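Local coordinates for protein beta-L-arabinobiosidase (Bacteroides thetaiotaomicron, PDB 5MQR) that probably acts as a glycoside hydrolase on arabinose-containing chains of complex plant pectin, and may also have exo-alpha-sialidase activity, at residues A[487-501]-A[557-571]. Residues are numbered along the deposited sequence; the frame is centred on the assembly and turned at random.
Sequences LQIDFLDENSIACSR and FYAPVATIERIVFRT. With NA (sodium ion), chain I.
Strands 487-492 and 564-570 pair antiparallel from Q488-R570 to L492-R566, their axes 4.7 Å apart, and a classic beta bulge closes the register where E565 N and R566 N both donate to L492 O. On the face carrying Q488, D490, L492, V568 and R570, a salt-bridge network sits over the backbone. R570 leaves its strand with CG anti to the backbone N (chi1 -176°) and bends at chi3, which swings NH2 back across the pair: it gives one N-H to Q488 OE1 at 2.8 Å and another to D490 OD2 at 2.9 Å, both nearly straight. R501 holds D490 side-on, NE to D490 OD1 at 2.9 Å and NH2 to D490 OD2 at 3.0 Å, and the two arginines reach OD2 from opposite faces of its plane. With an asparagine in place of D490, R501 and R570, their NH2 atoms 3.8 Å apart, would probably be left without the shared negative charge, and a bond to one of them would be lost to the amide NH2. Y558 OH lies over the R501 guanidinium, Q488 OE1 over its other face. Further along, L492 CD1 lies over one face of the R566 guanidinium, 3.6 Å from R566 NH1, and C499 SG stands over the F557 ring, 3.9 Å from its centroid. In the type I turn D493-S496, E494 O and N495 OD1 bind a sodium ion together with Q44 O. The pair lies inside a beta-sandwich, consistent with the sialidase-like CBM assignment: strands 460-468 and 498-504 flank it, while I489, F491, I567 and F569 face strands 470-479, 530-537 and 600-610 of the opposing sheet.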
# COMPACT_ATOMS: atom_id res chain seq x y z
N LEU A 487 -31.38 6.63 10.35
CA LEU A 487 -30.15 6.16 9.72
C LEU A 487 -29.67 7.19 8.72
O LEU A 487 -30.41 7.54 7.80
CB LEU A 487 -30.36 4.83 9.01
CG LEU A 487 -29.10 4.23 8.37
CD1 LEU A 487 -28.10 3.76 9.42
CD2 LEU A 487 -29.50 3.10 7.47
N GLN A 488 -28.46 7.71 8.92
CA GLN A 488 -27.85 8.61 7.94
C GLN A 488 -26.79 7.87 7.14
O GLN A 488 -26.00 7.15 7.72
CB GLN A 488 -27.23 9.81 8.62
CG GLN A 488 -28.25 10.63 9.36
CD GLN A 488 -27.72 11.99 9.73
OE1 GLN A 488 -26.52 12.14 10.01
NE2 GLN A 488 -28.59 12.99 9.72
N ILE A 489 -26.81 8.06 5.82
CA ILE A 489 -25.83 7.49 4.91
C ILE A 489 -25.09 8.64 4.19
O ILE A 489 -25.69 9.38 3.41
CB ILE A 489 -26.48 6.53 3.88
CG1 ILE A 489 -27.23 5.42 4.60
CG2 ILE A 489 -25.42 5.88 3.00
CD1 ILE A 489 -28.09 4.58 3.68
N ASP A 490 -23.80 8.78 4.49
CA ASP A 490 -23.00 9.91 4.04
C ASP A 490 -21.90 9.45 3.08
O ASP A 490 -21.31 8.40 3.27
CB ASP A 490 -22.32 10.61 5.24
CG ASP A 490 -23.28 11.44 6.09
OD1 ASP A 490 -24.53 11.40 5.85
OD2 ASP A 490 -22.78 12.12 7.03
N PHE A 491 -21.60 10.27 2.08
CA PHE A 491 -20.50 10.02 1.15
C PHE A 491 -19.46 11.09 1.41
O PHE A 491 -19.73 12.26 1.23
CB PHE A 491 -21.03 10.07 -0.27
CG PHE A 491 -22.16 9.11 -0.51
CD1 PHE A 491 -23.47 9.47 -0.21
CD2 PHE A 491 -21.90 7.83 -0.97
CE1 PHE A 491 -24.51 8.58 -0.41
CE2 PHE A 491 -22.93 6.94 -1.18
CZ PHE A 491 -24.24 7.31 -0.90
N LEU A 492 -18.28 10.67 1.88
CA LEU A 492 -17.28 11.59 2.43
C LEU A 492 -15.98 11.65 1.63
O LEU A 492 -15.52 10.64 1.12
CB LEU A 492 -16.87 11.20 3.84
CG LEU A 492 -17.83 11.09 5.00
CD1 LEU A 492 -17.04 10.95 6.29
CD2 LEU A 492 -18.73 12.30 5.08
N ASP A 493 -15.38 12.83 1.60
CA ASP A 493 -14.01 13.00 1.16
C ASP A 493 -13.03 12.82 2.34
O ASP A 493 -13.39 12.45 3.47
CB ASP A 493 -13.85 14.31 0.34
CG ASP A 493 -13.65 15.58 1.20
OD1 ASP A 493 -13.76 15.54 2.45
OD2 ASP A 493 -13.36 16.64 0.59
N GLU A 494 -11.77 13.02 2.04
CA GLU A 494 -10.68 12.83 2.99
C GLU A 494 -10.63 13.89 4.08
O GLU A 494 -9.85 13.74 5.00
CB GLU A 494 -9.32 12.82 2.26
CG GLU A 494 -9.13 14.07 1.39
CD GLU A 494 -7.73 14.28 0.86
OE1 GLU A 494 -6.76 13.59 1.31
OE2 GLU A 494 -7.62 15.17 -0.02
N ASN A 495 -11.40 14.98 3.95
CA ASN A 495 -11.50 15.98 5.01
C ASN A 495 -12.85 15.98 5.74
O ASN A 495 -13.23 17.00 6.34
CB ASN A 495 -11.17 17.35 4.42
CG ASN A 495 -9.72 17.44 3.94
OD1 ASN A 495 -8.78 16.94 4.58
ND2 ASN A 495 -9.55 18.01 2.80
N SER A 496 -13.54 14.84 5.68
CA SER A 496 -14.86 14.66 6.25
C SER A 496 -15.91 15.61 5.70
O SER A 496 -16.89 15.90 6.38
CB SER A 496 -14.79 14.77 7.79
OG SER A 496 -13.72 13.99 8.33
N ILE A 497 -15.74 16.11 4.48
CA ILE A 497 -16.82 16.82 3.81
C ILE A 497 -17.76 15.74 3.26
O ILE A 497 -17.31 14.84 2.55
CB ILE A 497 -16.35 17.73 2.66
CG1 ILE A 497 -15.25 18.70 3.09
CG2 ILE A 497 -17.55 18.47 2.06
CD1 ILE A 497 -15.53 19.37 4.41
N ALA A 498 -19.03 15.82 3.64
CA ALA A 498 -20.04 14.94 3.05
C ALA A 498 -20.60 15.69 1.86
O ALA A 498 -21.12 16.83 2.00
CB ALA A 498 -21.16 14.61 4.05
N CYS A 499 -20.51 15.08 0.69
CA CYS A 499 -21.08 15.68 -0.50
C CYS A 499 -22.59 15.44 -0.63
O CYS A 499 -23.32 16.23 -1.26
CB CYS A 499 -20.33 15.18 -1.75
SG CYS A 499 -20.44 13.42 -2.04
N SER A 500 -23.07 14.36 -0.04
CA SER A 500 -24.49 14.09 -0.01
C SER A 500 -24.82 13.24 1.19
O SER A 500 -23.93 12.67 1.81
CB SER A 500 -24.93 13.36 -1.29
OG SER A 500 -26.32 13.50 -1.48
N ARG A 501 -26.11 13.18 1.51
CA ARG A 501 -26.61 12.38 2.62
C ARG A 501 -27.97 11.79 2.26
O ARG A 501 -28.81 12.50 1.72
CB ARG A 501 -26.72 13.22 3.88
CG ARG A 501 -27.56 12.61 5.00
CD ARG A 501 -27.53 13.46 6.26
NE ARG A 501 -26.15 13.58 6.73
CZ ARG A 501 -25.61 14.62 7.37
NH1 ARG A 501 -26.34 15.69 7.68
NH2 ARG A 501 -24.32 14.58 7.70
N PHE A 557 -24.88 17.78 -5.19
CA PHE A 557 -24.19 17.67 -3.92
C PHE A 557 -24.52 18.91 -3.06
O PHE A 557 -24.53 20.03 -3.58
CB PHE A 557 -22.68 17.68 -4.09
CG PHE A 557 -22.09 16.45 -4.73
CD1 PHE A 557 -22.84 15.29 -5.01
CD2 PHE A 557 -20.72 16.44 -5.02
CE1 PHE A 557 -22.25 14.18 -5.59
CE2 PHE A 557 -20.12 15.33 -5.59
CZ PHE A 557 -20.89 14.20 -5.88
N TYR A 558 -24.75 18.72 -1.76
CA TYR A 558 -24.89 19.87 -0.87
C TYR A 558 -23.53 20.46 -0.45
O TYR A 558 -23.50 21.59 0.00
CB TYR A 558 -25.82 19.58 0.31
CG TYR A 558 -25.32 18.74 1.45
CD1 TYR A 558 -24.61 19.31 2.51
CD2 TYR A 558 -25.65 17.39 1.54
CE1 TYR A 558 -24.21 18.55 3.59
CE2 TYR A 558 -25.26 16.62 2.62
CZ TYR A 558 -24.55 17.21 3.64
OH TYR A 558 -24.18 16.45 4.71
N ALA A 559 -22.44 19.71 -0.67
CA ALA A 559 -21.08 20.22 -0.53
C ALA A 559 -20.22 19.64 -1.63
O ALA A 559 -20.30 18.45 -1.90
CB ALA A 559 -20.50 19.84 0.83
N PRO A 560 -19.38 20.47 -2.27
CA PRO A 560 -18.51 19.95 -3.29
C PRO A 560 -17.30 19.21 -2.71
O PRO A 560 -16.83 19.53 -1.62
CB PRO A 560 -18.09 21.22 -4.05
CG PRO A 560 -18.13 22.28 -3.01
CD PRO A 560 -19.31 21.94 -2.17
N VAL A 561 -16.86 18.17 -3.41
CA VAL A 561 -15.63 17.44 -3.08
C VAL A 561 -14.87 17.09 -4.38
O VAL A 561 -15.44 17.08 -5.45
CB VAL A 561 -15.91 16.14 -2.30
CG1 VAL A 561 -16.59 16.42 -0.98
CG2 VAL A 561 -16.74 15.16 -3.14
N ALA A 562 -13.58 16.82 -4.25
CA ALA A 562 -12.76 16.42 -5.39
C ALA A 562 -13.00 14.94 -5.68
O ALA A 562 -13.14 14.54 -6.83
CB ALA A 562 -11.27 16.67 -5.12
N THR A 563 -12.98 14.13 -4.63
CA THR A 563 -13.20 12.70 -4.72
C THR A 563 -13.90 12.23 -3.48
O THR A 563 -13.89 12.92 -2.45
CB THR A 563 -11.89 11.91 -4.77
OG1 THR A 563 -11.08 12.24 -3.64
CG2 THR A 563 -11.12 12.22 -6.04
N ILE A 564 -14.52 11.06 -3.60
CA ILE A 564 -15.22 10.40 -2.52
C ILE A 564 -14.42 9.17 -2.14
O ILE A 564 -14.10 8.35 -3.00
CB ILE A 564 -16.61 9.97 -2.99
CG1 ILE A 564 -17.41 11.21 -3.40
CG2 ILE A 564 -17.32 9.15 -1.91
CD1 ILE A 564 -18.23 10.97 -4.66
N GLU A 565 -14.12 9.05 -0.85
CA GLU A 565 -13.34 7.91 -0.37
C GLU A 565 -14.03 7.04 0.69
O GLU A 565 -13.47 6.00 1.07
CB GLU A 565 -12.00 8.40 0.19
CG GLU A 565 -12.12 9.46 1.28
CD GLU A 565 -11.00 9.38 2.30
OE1 GLU A 565 -9.83 9.28 1.85
OE2 GLU A 565 -11.29 9.44 3.52
N ARG A 566 -15.19 7.45 1.20
CA ARG A 566 -15.88 6.74 2.27
C ARG A 566 -17.38 6.81 2.15
O ARG A 566 -17.92 7.85 1.81
CB ARG A 566 -15.54 7.34 3.62
CG ARG A 566 -14.26 6.82 4.18
CD ARG A 566 -13.99 7.52 5.48
NE ARG A 566 -13.50 8.88 5.28
CZ ARG A 566 -13.45 9.82 6.22
NH1 ARG A 566 -13.92 9.60 7.45
NH2 ARG A 566 -12.93 10.99 5.91
N ILE A 567 -18.01 5.68 2.49
CA ILE A 567 -19.44 5.62 2.72
C ILE A 567 -19.63 5.28 4.21
O ILE A 567 -19.01 4.35 4.71
CB ILE A 567 -20.15 4.58 1.81
CG1 ILE A 567 -19.85 4.86 0.33
CG2 ILE A 567 -21.66 4.64 1.98
CD1 ILE A 567 -18.72 4.03 -0.18
N VAL A 568 -20.47 6.06 4.88
CA VAL A 568 -20.69 6.02 6.33
C VAL A 568 -22.16 5.71 6.58
O VAL A 568 -23.04 6.32 5.96
CB VAL A 568 -20.33 7.38 7.00
CG1 VAL A 568 -20.71 7.41 8.48
CG2 VAL A 568 -18.84 7.69 6.84
N PHE A 569 -22.42 4.77 7.48
CA PHE A 569 -23.77 4.42 7.89
C PHE A 569 -23.81 4.68 9.40
O PHE A 569 -23.03 4.06 10.16
CB PHE A 569 -24.10 2.95 7.56
CG PHE A 569 -23.95 2.57 6.10
CD1 PHE A 569 -22.70 2.37 5.54
CD2 PHE A 569 -25.06 2.36 5.30
CE1 PHE A 569 -22.56 2.01 4.21
CE2 PHE A 569 -24.93 1.99 3.97
CZ PHE A 569 -23.68 1.80 3.42
N ARG A 570 -24.69 5.59 9.84
CA ARG A 570 -24.72 6.05 11.23
C ARG A 570 -26.16 6.13 11.74
O ARG A 570 -27.01 6.74 11.09
CB ARG A 570 -24.08 7.45 11.29
CG ARG A 570 -23.95 8.02 12.69
CD ARG A 570 -23.47 9.46 12.69
NE ARG A 570 -24.00 10.23 11.57
CZ ARG A 570 -23.30 10.64 10.51
NH1 ARG A 570 -22.00 10.42 10.41
NH2 ARG A 570 -23.93 11.30 9.54
N THR A 571 -26.42 5.57 12.92
CA THR A 571 -27.82 5.50 13.42
C THR A 571 -28.21 6.75 14.22
O THR A 571 -28.92 6.66 15.21
CB THR A 571 -28.07 4.24 14.28
OG1 THR A 571 -27.33 4.33 15.49
CG2 THR A 571 -27.65 2.97 13.51
NA NA I . -7.95 14.97 5.97
O HOH W 1 -20.31 11.46 8.24
O HOH W 2 -12.27 16.78 -1.83
O HOH W 3 -10.93 12.35 -0.73
O HOH W 4 -11.72 12.91 7.02
O HOH W 5 -6.78 16.65 7.03
O HOH W 6 -7.13 13.09 6.35
O HOH W 7 -6.41 15.69 4.10